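Long-range contacts in CurM Sulfotransferase (Moorea producta, PDB 4GBM), which probably transfers a sulfonate group from PAPS to its substrate in the curacin biosynthetic pathway, as the sulfotransferase domain of a polyketide synthase: residues P61-L66 with V134-T139; S82-G87 with G258-A263; Q216-Y221 with S304-E309. The protein carries 2 engineered substitutions. All coordinates share one frame; numbering follows the deposited sequence.

Contact 1: P61-L66 with V134-T139. With ZN (zinc ion), chain F.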
loop_
_atom_site.group_PDB
_atom_site.type_symbol
_atom_site.label_atom_id
_atom_site.label_comp_id
_atom_site.label_asym_id
_atom_site.label_seq_id
_atom_site.Cartn_x
_atom_site.Cartn_y
_atom_site.Cartn_z
ATOM N N PRO A 61 8.658 -3.507 2.022
ATOM C CA PRO A 61 9.370 -2.553 1.172
ATOM C C PRO A 61 8.463 -1.507 0.517
ATOM O O PRO A 61 7.239 -1.648 0.556
ATOM C CB PRO A 61 9.955 -3.459 0.080
ATOM C CG PRO A 61 8.909 -4.514 -0.101
ATOM C CD PRO A 61 8.378 -4.771 1.305
ATOM N N PRO A 62 9.063 -0.471 -0.111
ATOM C CA PRO A 62 8.297 0.373 -1.031
ATOM C C PRO A 62 7.738 -0.487 -2.166
ATOM O O PRO A 62 8.207 -1.617 -2.374
ATOM C CB PRO A 62 9.348 1.349 -1.591
ATOM C CG PRO A 62 10.519 1.259 -0.663
ATOM C CD PRO A 62 10.499 -0.132 -0.109
ATOM N N GLU A 63 6.754 0.054 -2.882
ATOM C CA GLU A 63 6.023 -0.671 -3.923
ATOM C C GLU A 63 6.917 -1.460 -4.881
ATOM O O GLU A 63 7.834 -0.915 -5.496
ATOM C CB GLU A 63 5.136 0.296 -4.720
ATOM C CG GLU A 63 3.826 0.696 -4.026
ATOM C CD GLU A 63 3.942 1.817 -2.987
ATOM O OE1 GLU A 63 5.046 2.363 -2.738
ATOM O OE2 GLU A 63 2.888 2.149 -2.410
ATOM N N LEU A 64 6.615 -2.748 -5.016
ATOM C CA LEU A 64 7.388 -3.641 -5.885
ATOM C C LEU A 64 6.920 -3.595 -7.334
ATOM O O LEU A 64 7.683 -3.943 -8.241
ATOM C CB LEU A 64 7.313 -5.079 -5.363
ATOM C CG LEU A 64 7.891 -5.327 -3.967
ATOM C CD1 LEU A 64 7.520 -6.721 -3.483
ATOM C CD2 LEU A 64 9.397 -5.112 -3.942
ATOM N N HIS A 65 5.668 -3.188 -7.557
ATOM C CA HIS A 65 5.084 -3.130 -8.909
ATOM C C HIS A 65 5.200 -4.459 -9.682
ATOM O O HIS A 65 5.473 -4.469 -10.886
ATOM C CB HIS A 65 5.682 -1.966 -9.728
ATOM C CG HIS A 65 5.723 -0.660 -8.990
ATOM N ND1 HIS A 65 4.601 0.105 -8.770
ATOM C CD2 HIS A 65 6.752 0.013 -8.422
ATOM C CE1 HIS A 65 4.934 1.199 -8.109
ATOM N NE2 HIS A 65 6.233 1.161 -7.875
ATOM N N LEU A 66 4.964 -5.564 -8.982
ATOM C CA LEU A 66 5.001 -6.895 -9.592
ATOM C C LEU A 66 3.596 -7.407 -9.913
ATOM O O LEU A 66 3.329 -7.836 -11.039
ATOM C CB LEU A 66 5.718 -7.883 -8.669
ATOM C CG LEU A 66 7.222 -7.685 -8.434
ATOM C CD1 LEU A 66 7.693 -8.617 -7.337
ATOM C CD2 LEU A 66 8.020 -7.918 -9.713
ATOM N N VAL A 134 5.299 -8.197 3.225
ATOM C CA VAL A 134 4.162 -7.282 3.260
ATOM C C VAL A 134 4.180 -6.517 1.957
ATOM O O VAL A 134 5.132 -5.787 1.661
ATOM C CB VAL A 134 4.263 -6.288 4.433
ATOM C CG1 VAL A 134 3.084 -5.323 4.400
ATOM C CG2 VAL A 134 4.333 -7.026 5.765
ATOM N N ASP A 135 3.127 -6.704 1.172
ATOM C CA ASP A 135 3.022 -6.121 -0.158
ATOM C C ASP A 135 1.920 -5.054 -0.153
ATOM O O ASP A 135 0.732 -5.370 -0.103
ATOM C CB ASP A 135 2.743 -7.230 -1.185
ATOM C CG ASP A 135 2.831 -6.743 -2.615
ATOM O OD1 ASP A 135 3.028 -7.592 -3.514
ATOM O OD2 ASP A 135 2.707 -5.524 -2.845
ATOM N N LYS A 136 2.338 -3.786 -0.204
ATOM C CA LYS A 136 1.427 -2.634 -0.161
ATOM C C LYS A 136 1.465 -1.816 -1.451
ATOM O O LYS A 136 2.542 -1.434 -1.916
ATOM C CB LYS A 136 1.806 -1.709 1.011
ATOM C CG LYS A 136 0.845 -0.508 1.238
ATOM C CD LYS A 136 1.157 0.739 0.356
ATOM C CE LYS A 136 2.322 1.561 0.910
ATOM N NZ LYS A 136 2.384 2.877 0.192
ATOM N N SER A 137 0.286 -1.532 -2.004
ATOM C CA SER A 137 0.139 -0.515 -3.054
ATOM C C SER A 137 -1.314 -0.066 -3.145
ATOM O O SER A 137 -2.202 -0.904 -3.267
ATOM C CB SER A 137 0.584 -1.025 -4.430
ATOM O OG SER A 137 0.346 -0.033 -5.419
ATOM N N PRO A 138 -1.565 1.255 -3.117
ATOM C CA PRO A 138 -2.951 1.702 -3.279
ATOM C C PRO A 138 -3.513 1.412 -4.672
ATOM O O PRO A 138 -4.737 1.373 -4.854
ATOM C CB PRO A 138 -2.868 3.214 -3.038
ATOM C CG PRO A 138 -1.669 3.403 -2.221
ATOM C CD PRO A 138 -0.681 2.357 -2.707
ATOM N N THR A 139 -2.638 1.177 -5.644
ATOM C CA THR A 139 -3.095 0.962 -7.013
ATOM C C THR A 139 -3.792 -0.394 -7.215
ATOM O O THR A 139 -4.574 -0.547 -8.166
ATOM C CB THR A 139 -1.961 1.146 -8.042
ATOM O OG1 THR A 139 -0.984 0.126 -7.862
ATOM C CG2 THR A 139 -1.311 2.507 -7.884
HETATM ZN ZN ZN F . 2.618 -0.125 -9.509
HETATM O O HOH W 1 4.828 -0.237 -0.386
HETATM O O HOH W 2 5.328 -3.581 -0.012
HETATM O O HOH W 3 5.710 2.487 0.541
HETATM O O HOH W 4 4.947 -3.857 -2.962
HETATM O O HOH W 5 3.683 -6.027 -6.460
HETATM O O HOH W 6 1.738 1.820 -9.327
#
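A salt bridge between Glu63 and Lys136, in a largely buried contact layered with ordered water, joins the loop after strand 58-59 to strand 132-136 and the turn beyond it, at the C-terminal edge of the parallel sheet of the P-loop-like sulfotransferase fold. Lys136 NZ reaches Glu63 OE2 at 2.7 Å, on the syn side but 28° out of the carboxylate plane. Glu63 CG, anti to the carbonyl carbon (chi1 -78°), lies 3.7 Å from Ser137 CB, and the bend at chi2 (82°) then turns the carboxylate to Lys136. Lys136 folds at both chi2 and chi3 to meet it. The ammonium group also bonds Ser45 and Thr46, two residues that hydrogen-bond the bound adenosine-3'-5'-diphosphate, so Glu63 sits in a second shell behind the nucleotide site. Between the backbones, one water accepts from Lys136 N and lies within bonding distance of Pro61 O and Val134 O, with more acceptors around it than its two protons can serve. Another accepts a hydrogen bond from Leu64 N and donates to Asp135 OD2, a carboxylate further held by Tyr121 and Tyr140. Past the salt bridge, His65 has Glu63 CB over one ring face, and His65 ND1 binds a zinc ion at 2.1 Å.

Contact 2: S82-G87 with G258-A263. Engineered in segment 258-263: Ala262 (natural residue Gln), Ala263 (natural residue Lys). With ZN (zinc ion), chain B; ZN (zinc ion), chain C.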
loop_
_atom_site.group_PDB
_atom_site.type_symbol
_atom_site.label_atom_id
_atom_site.label_comp_id
_atom_site.label_asym_id
_atom_site.label_seq_id
_atom_site.Cartn_x
_atom_site.Cartn_y
_atom_site.Cartn_z
ATOM N N SER A 82 5.882 8.411 -11.954
ATOM C CA SER A 82 6.257 9.818 -11.773
ATOM C C SER A 82 7.594 9.976 -11.045
ATOM O O SER A 82 8.392 10.860 -11.362
ATOM C CB SER A 82 5.162 10.565 -11.011
ATOM O OG SER A 82 3.991 10.700 -11.797
ATOM N N TYR A 83 7.822 9.112 -10.065
ATOM C CA TYR A 83 9.080 9.086 -9.334
ATOM C C TYR A 83 9.827 7.794 -9.663
ATOM O O TYR A 83 9.431 7.063 -10.578
ATOM C CB TYR A 83 8.822 9.258 -7.834
ATOM C CG TYR A 83 8.170 10.588 -7.504
ATOM C CD1 TYR A 83 8.945 11.728 -7.278
ATOM C CD2 TYR A 83 6.782 10.713 -7.443
ATOM C CE1 TYR A 83 8.357 12.955 -6.987
ATOM C CE2 TYR A 83 6.185 11.935 -7.154
ATOM C CZ TYR A 83 6.977 13.048 -6.925
ATOM O OH TYR A 83 6.391 14.258 -6.637
ATOM N N LEU A 84 10.904 7.507 -8.940
ATOM C CA LEU A 84 11.823 6.442 -9.361
ATOM C C LEU A 84 11.341 5.005 -9.111
ATOM O O LEU A 84 11.722 4.092 -9.847
ATOM C CB LEU A 84 13.230 6.673 -8.790
ATOM C CG LEU A 84 13.862 8.044 -9.074
ATOM C CD1 LEU A 84 15.198 8.166 -8.356
ATOM C CD2 LEU A 84 14.031 8.319 -10.571
ATOM N N GLY A 85 10.509 4.807 -8.090
ATOM C CA GLY A 85 9.876 3.500 -7.853
ATOM C C GLY A 85 10.849 2.344 -7.695
ATOM O O GLY A 85 10.660 1.263 -8.273
ATOM N N GLU A 86 11.876 2.556 -6.882
ATOM C CA GLU A 86 12.949 1.575 -6.731
ATOM C C GLU A 86 12.720 0.539 -5.631
ATOM O O GLU A 86 13.679 -0.056 -5.141
ATOM C CB GLU A 86 14.276 2.297 -6.500
ATOM C CG GLU A 86 14.700 3.154 -7.678
ATOM C CD GLU A 86 16.062 3.785 -7.511
ATOM O OE1 GLU A 86 16.532 4.384 -8.495
ATOM O OE2 GLU A 86 16.667 3.693 -6.417
ATOM N N GLY A 87 11.459 0.316 -5.255
ATOM C CA GLY A 87 11.124 -0.701 -4.253
ATOM C C GLY A 87 11.805 -2.035 -4.515
ATOM O O GLY A 87 12.405 -2.627 -3.612
ATOM N N GLY A 258 15.272 6.007 3.460
ATOM C CA GLY A 258 16.453 6.871 3.443
ATOM C C GLY A 258 17.060 7.048 2.064
ATOM O O GLY A 258 16.572 6.482 1.083
ATOM N N GLY A 259 18.133 7.834 2.001
ATOM C CA GLY A 259 18.820 8.126 0.745
ATOM C C GLY A 259 18.031 9.080 -0.131
ATOM O O GLY A 259 17.380 9.999 0.370
ATOM N N VAL A 260 18.097 8.861 -1.441
ATOM C CA VAL A 260 17.371 9.699 -2.397
ATOM C C VAL A 260 15.872 9.508 -2.188
ATOM O O VAL A 260 15.346 8.402 -2.329
ATOM C CB VAL A 260 17.786 9.399 -3.860
ATOM C CG1 VAL A 260 16.881 10.121 -4.855
ATOM C CG2 VAL A 260 19.255 9.793 -4.095
ATOM N N HIS A 261 15.206 10.602 -1.827
ATOM C CA HIS A 261 13.785 10.602 -1.514
ATOM C C HIS A 261 12.928 10.076 -2.674
ATOM O O HIS A 261 12.030 9.252 -2.459
ATOM C CB HIS A 261 13.389 12.014 -1.074
ATOM C CG HIS A 261 11.916 12.244 -0.973
ATOM N ND1 HIS A 261 11.240 13.077 -1.835
ATOM C CD2 HIS A 261 10.995 11.782 -0.095
ATOM C CE1 HIS A 261 9.963 13.117 -1.499
ATOM N NE2 HIS A 261 9.790 12.335 -0.451
ATOM N N ALA A 262 13.234 10.514 -3.899
ATOM C CA ALA A 262 12.470 10.112 -5.082
ATOM C C ALA A 262 12.524 8.604 -5.356
ATOM O O ALA A 262 11.644 8.067 -6.018
ATOM C CB ALA A 262 12.920 10.897 -6.311
ATOM N N ALA A 263 13.540 7.933 -4.818
ATOM C CA ALA A 263 13.735 6.499 -5.058
ATOM C C ALA A 263 12.682 5.599 -4.396
ATOM O O ALA A 263 12.381 4.524 -4.918
ATOM C CB ALA A 263 15.146 6.071 -4.651
HETATM ZN ZN ZN B . 18.331 5.102 -7.932
HETATM ZN ZN ZN C . 8.086 12.363 0.804
HETATM O O HOH W 7 19.707 3.991 -7.004
#
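Two backbone hydrogen bonds tie the loop ahead of helix 87-96 to the turn 260-263: Leu84 N gives to Ala262 O at 3.1 Å, and Glu86 N gives to Ala263 O at 2.8 Å. The two acceptors are consecutive carbonyls, and the donors skip Gly85, whose positive phi turns the chain between them. The turn itself is closed by a bond from Ala263 N to Val260 O. Around this pair the side chains make a modest apolar patch. Leu84 lies over the turn, its CG 4.1 Å from Ala262 CB and its CD1 reaching toward Ala263 CB and Val260 CG1. Tyr83 meets the same Ala262 methyl with the edge of its ring, through CD1. Both alanines are engineered, replacing Gln and Lys. Glu86 runs extended beyond CG (chi2 -175°), which carries its carboxylate past Ala263, with Glu86 OE2 3.3 Å from Ala263 CB, to a zinc ion bound by Glu86 OE1 at 2.0 Å; Glu86 OE2 stands at a longer 2.7 Å from the same zinc. On the other segment His261 holds a second zinc ion through NE2 at 2.1 Å, a site it shares with Asp269. Leu265 and Ser266 continue the backbone pairing to Gly85 and Tyr83. What results is a loop-to-loop junction near the protein surface, with Glu86 at the N-cap position of helix 87-96 and a metal site on each segment.

Contact 3: Q216-Y221 with S304-E309. With A3P (adenosine-3'-5'-diphosphate), chain G; P6G (hexaethylene glycol), chain R.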
loop_
_atom_site.group_PDB
_atom_site.type_symbol
_atom_site.label_atom_id
_atom_site.label_comp_id
_atom_site.label_asym_id
_atom_site.label_seq_id
_atom_site.Cartn_x
_atom_site.Cartn_y
_atom_site.Cartn_z
ATOM N N GLN A 216 -8.831 -11.603 6.745
ATOM C CA GLN A 216 -8.945 -10.160 6.544
ATOM C C GLN A 216 -9.092 -9.403 7.852
ATOM O O GLN A 216 -9.664 -9.907 8.827
ATOM C CB GLN A 216 -10.108 -9.831 5.607
ATOM C CG GLN A 216 -11.438 -10.430 6.045
ATOM C CD GLN A 216 -12.508 -10.230 5.010
ATOM O OE1 GLN A 216 -13.013 -9.121 4.823
ATOM N NE2 GLN A 216 -12.860 -11.304 4.320
ATOM N N HIS A 217 -8.561 -8.182 7.864
ATOM C CA HIS A 217 -8.548 -7.361 9.065
ATOM C C HIS A 217 -8.607 -5.901 8.660
ATOM O O HIS A 217 -7.782 -5.451 7.869
ATOM C CB HIS A 217 -7.241 -7.633 9.818
ATOM C CG HIS A 217 -7.127 -6.938 11.136
ATOM N ND1 HIS A 217 -7.707 -7.424 12.289
ATOM C CD2 HIS A 217 -6.462 -5.813 11.493
ATOM C CE1 HIS A 217 -7.418 -6.617 13.296
ATOM N NE2 HIS A 217 -6.669 -5.630 12.839
ATOM N N GLN A 218 -9.570 -5.163 9.198
ATOM C CA GLN A 218 -9.710 -3.755 8.848
ATOM C C GLN A 218 -8.971 -2.867 9.832
ATOM O O GLN A 218 -9.023 -3.085 11.046
ATOM C CB GLN A 218 -11.188 -3.354 8.806
ATOM C CG GLN A 218 -11.432 -1.977 8.183
ATOM C CD GLN A 218 -12.881 -1.540 8.286
ATOM O OE1 GLN A 218 -13.224 -0.667 9.087
ATOM N NE2 GLN A 218 -13.741 -2.148 7.481
ATOM N N ILE A 219 -8.275 -1.863 9.297
ATOM C CA ILE A 219 -7.662 -0.813 10.105
ATOM C C ILE A 219 -8.176 0.538 9.626
ATOM O O ILE A 219 -8.149 0.825 8.436
ATOM C CB ILE A 219 -6.127 -0.840 10.006
ATOM C CG1 ILE A 219 -5.587 -2.125 10.652
ATOM C CG2 ILE A 219 -5.507 0.399 10.704
ATOM C CD1 ILE A 219 -4.098 -2.297 10.520
ATOM N N ARG A 220 -8.651 1.353 10.560
ATOM C CA ARG A 220 -9.045 2.720 10.244
ATOM C C ARG A 220 -7.848 3.615 10.493
ATOM O O ARG A 220 -7.253 3.579 11.576
ATOM C CB ARG A 220 -10.230 3.145 11.105
ATOM C CG ARG A 220 -11.346 2.102 11.072
ATOM C CD ARG A 220 -12.469 2.421 12.041
ATOM N NE ARG A 220 -13.343 3.479 11.547
ATOM C CZ ARG A 220 -14.253 3.317 10.590
ATOM N NH1 ARG A 220 -15.002 4.348 10.230
ATOM N NH2 ARG A 220 -14.420 2.136 9.984
ATOM N N TYR A 221 -7.499 4.412 9.485
ATOM C CA TYR A 221 -6.393 5.363 9.603
ATOM C C TYR A 221 -6.505 6.197 10.876
ATOM O O TYR A 221 -5.503 6.463 11.561
ATOM C CB TYR A 221 -6.350 6.292 8.382
ATOM C CG TYR A 221 -5.394 7.442 8.569
ATOM C CD1 TYR A 221 -4.027 7.276 8.353
ATOM C CD2 TYR A 221 -5.850 8.688 8.996
ATOM C CE1 TYR A 221 -3.135 8.327 8.544
ATOM C CE2 TYR A 221 -4.970 9.753 9.190
ATOM C CZ TYR A 221 -3.619 9.566 8.962
ATOM O OH TYR A 221 -2.765 10.622 9.156
ATOM N N SER A 304 -21.208 5.091 4.739
ATOM C CA SER A 304 -22.096 4.512 5.747
ATOM C C SER A 304 -21.697 3.078 6.074
ATOM O O SER A 304 -21.652 2.687 7.252
ATOM C CB SER A 304 -23.552 4.569 5.283
ATOM O OG SER A 304 -24.004 5.907 5.204
ATOM N N GLN A 305 -21.392 2.295 5.040
ATOM C CA GLN A 305 -20.976 0.908 5.253
ATOM C C GLN A 305 -19.700 0.842 6.080
ATOM O O GLN A 305 -19.524 -0.074 6.891
ATOM C CB GLN A 305 -20.791 0.142 3.942
ATOM C CG GLN A 305 -20.628 -1.356 4.189
ATOM C CD GLN A 305 -20.406 -2.185 2.939
ATOM O OE1 GLN A 305 -20.693 -1.752 1.820
ATOM N NE2 GLN A 305 -19.910 -3.403 3.131
ATOM N N LEU A 306 -18.828 1.828 5.880
ATOM C CA LEU A 306 -17.567 1.922 6.611
ATOM C C LEU A 306 -17.683 2.679 7.934
ATOM O O LEU A 306 -16.674 2.921 8.591
ATOM C CB LEU A 306 -16.494 2.569 5.729
ATOM C CG LEU A 306 -16.077 1.782 4.485
ATOM C CD1 LEU A 306 -15.108 2.603 3.638
ATOM C CD2 LEU A 306 -15.442 0.435 4.854
ATOM N N SER A 307 -18.906 3.053 8.309
ATOM C CA SER A 307 -19.175 3.750 9.577
ATOM C C SER A 307 -18.520 5.130 9.710
ATOM O O SER A 307 -18.183 5.548 10.820
ATOM C CB SER A 307 -18.794 2.870 10.781
ATOM O OG SER A 307 -19.564 1.683 10.804
ATOM N N TYR A 308 -18.340 5.833 8.594
ATOM C CA TYR A 308 -17.869 7.214 8.641
ATOM C C TYR A 308 -19.034 8.203 8.653
ATOM O O TYR A 308 -19.985 8.054 7.883
ATOM C CB TYR A 308 -16.952 7.522 7.453
ATOM C CG TYR A 308 -15.542 7.002 7.605
ATOM C CD1 TYR A 308 -14.719 7.453 8.638
ATOM C CD2 TYR A 308 -15.029 6.059 6.718
ATOM C CE1 TYR A 308 -13.425 6.983 8.781
ATOM C CE2 TYR A 308 -13.733 5.581 6.853
ATOM C CZ TYR A 308 -12.937 6.049 7.881
ATOM O OH TYR A 308 -11.653 5.579 8.009
ATOM N N GLU A 309 -18.939 9.206 9.526
ATOM C CA GLU A 309 -19.924 10.282 9.630
ATOM C C GLU A 309 -19.599 11.386 8.642
ATOM O O GLU A 309 -18.431 11.725 8.440
ATOM C CB GLU A 309 -19.916 10.885 11.038
ATOM C CG GLU A 309 -20.155 9.901 12.168
ATOM C CD GLU A 309 -19.839 10.492 13.535
ATOM O OE1 GLU A 309 -19.909 11.735 13.692
ATOM O OE2 GLU A 309 -19.520 9.709 14.457
HETATM P P1 A3P G . -1.061 14.090 3.181
HETATM O O1P A3P G . -1.401 14.529 1.779
HETATM O O2P A3P G . 0.393 14.280 3.533
HETATM O O3P A3P G . -2.032 14.597 4.209
HETATM P P2 A3P G . -0.477 7.102 1.492
HETATM O O4P A3P G . -1.511 6.022 1.493
HETATM O O5P A3P G . -0.349 7.877 0.211
HETATM O O6P A3P G . 0.845 6.650 2.053
HETATM O "O5'" A3P G . -1.043 8.204 2.532
HETATM C "C5'" A3P G . -0.410 9.486 2.605
HETATM C "C4'" A3P G . -0.987 10.179 3.815
HETATM O "O4'" A3P G . -0.491 9.535 4.995
HETATM C "C3'" A3P G . -0.510 11.612 3.950
HETATM O "O3'" A3P G . -1.296 12.482 3.122
HETATM C "C2'" A3P G . -0.687 11.842 5.446
HETATM O "O2'" A3P G . -2.006 12.311 5.739
HETATM C "C1'" A3P G . -0.513 10.462 6.072
HETATM N N9 A3P G . 0.779 10.387 6.802
HETATM C C8 A3P G . 2.022 10.330 6.280
HETATM N N7 A3P G . 2.967 10.302 7.258
HETATM C C5 A3P G . 2.306 10.345 8.434
HETATM C C6 A3P G . 2.671 10.344 9.871
HETATM N N6 A3P G . 3.974 10.279 10.240
HETATM N N1 A3P G . 1.658 10.401 10.777
HETATM C C2 A3P G . 0.356 10.449 10.414
HETATM N N3 A3P G . -0.041 10.446 9.124
HETATM C C4 A3P G . 0.874 10.391 8.130
HETATM C C2 P6G R . -11.102 -4.312 12.956
HETATM C C3 P6G R . -10.871 -5.806 12.722
HETATM O O4 P6G R . -11.176 -6.156 11.366
HETATM C C5 P6G R . -12.461 -6.763 11.295
HETATM C C6 P6G R . -12.593 -7.466 9.949
HETATM O O7 P6G R . -12.482 -6.504 8.900
HETATM C C8 P6G R . -12.279 -7.198 7.666
HETATM C C9 P6G R . -12.113 -6.189 6.527
HETATM O O10 P6G R . -13.237 -5.293 6.460
HETATM C C11 P6G R . -14.173 -5.839 5.514
HETATM C C12 P6G R . -15.273 -4.827 5.206
HETATM O O13 P6G R . -15.834 -4.317 6.418
HETATM C C14 P6G R . -16.894 -3.410 6.090
HETATM C C15 P6G R . -17.483 -2.832 7.374
HETATM O O16 P6G R . -16.591 -1.846 7.898
HETATM C C17 P6G R . -16.718 -1.821 9.318
HETATM C C18 P6G R . -17.150 -0.427 9.754
HETATM O O19 P6G R . -18.512 -0.222 9.362
#
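Arg220 grips the carbonyl of Leu306 end-on, joining the edge strand 216-220 of the parallel sheet to the Schellman motif that ends helix 297-305. Arg220 NH1 and NH2 both bond Leu306 O, at 2.7 and 2.8 Å, and the oxygen lies close to the guanidinium plane. The same group makes a cation-pi contact with Tyr308: NH1 sits 3.3 Å above the centre of the ring, and the two planes are 35° apart. A bend at chi3 (77°) swings the guanidinium so that its edge meets the carbonyl and one face meets the ring. Gln218 OE1 adds a weak bond to NH2 from within the strand. Further out, Tyr308 is held by a hydrogen bond between its hydroxyl group and Glu222 and by ring contact with His165, while Leu306 packs on Tyr161, Trp197 and Asn201. Ser307, with positive phi, turns the chain out of the helix. A hexaethylene glycol, probably from the crystallisation liquor, spans the two segments; its O16 takes a bond from Gln218 NE2, and its O19 bonds Ser307 OG and Gln305 O. Just past the strand, at the start of helix 221-226, Tyr221 OH gives a hydrogen bond to N3 of adenosine-3'-5'-diphosphate at 2.7 Å.

Contacts 1 and 3 reach the same parallel five-stranded sheet, contact 1 through strand 132-136 and contact 3 through the edge strand 216-220, with centres about 21 Å apart. Contact 2 lies about 13 Å from contact 1 by centres and touches it, Pro62 CB meeting Gly87 CA at 3.8 Å, but is about 30 Å from contact 3, across the chain's centre. Along the sequence contact 1 closes before contact 3 opens, whereas contact 2 crosses both. The loop holding 258-263 returns to the loop before helix 87-96, and the end of helix 297-305 to the edge strand. The Lys136 side chain of contact 1 lies about 4 Å from the nucleotide, and Tyr221 of contact 3 binds it.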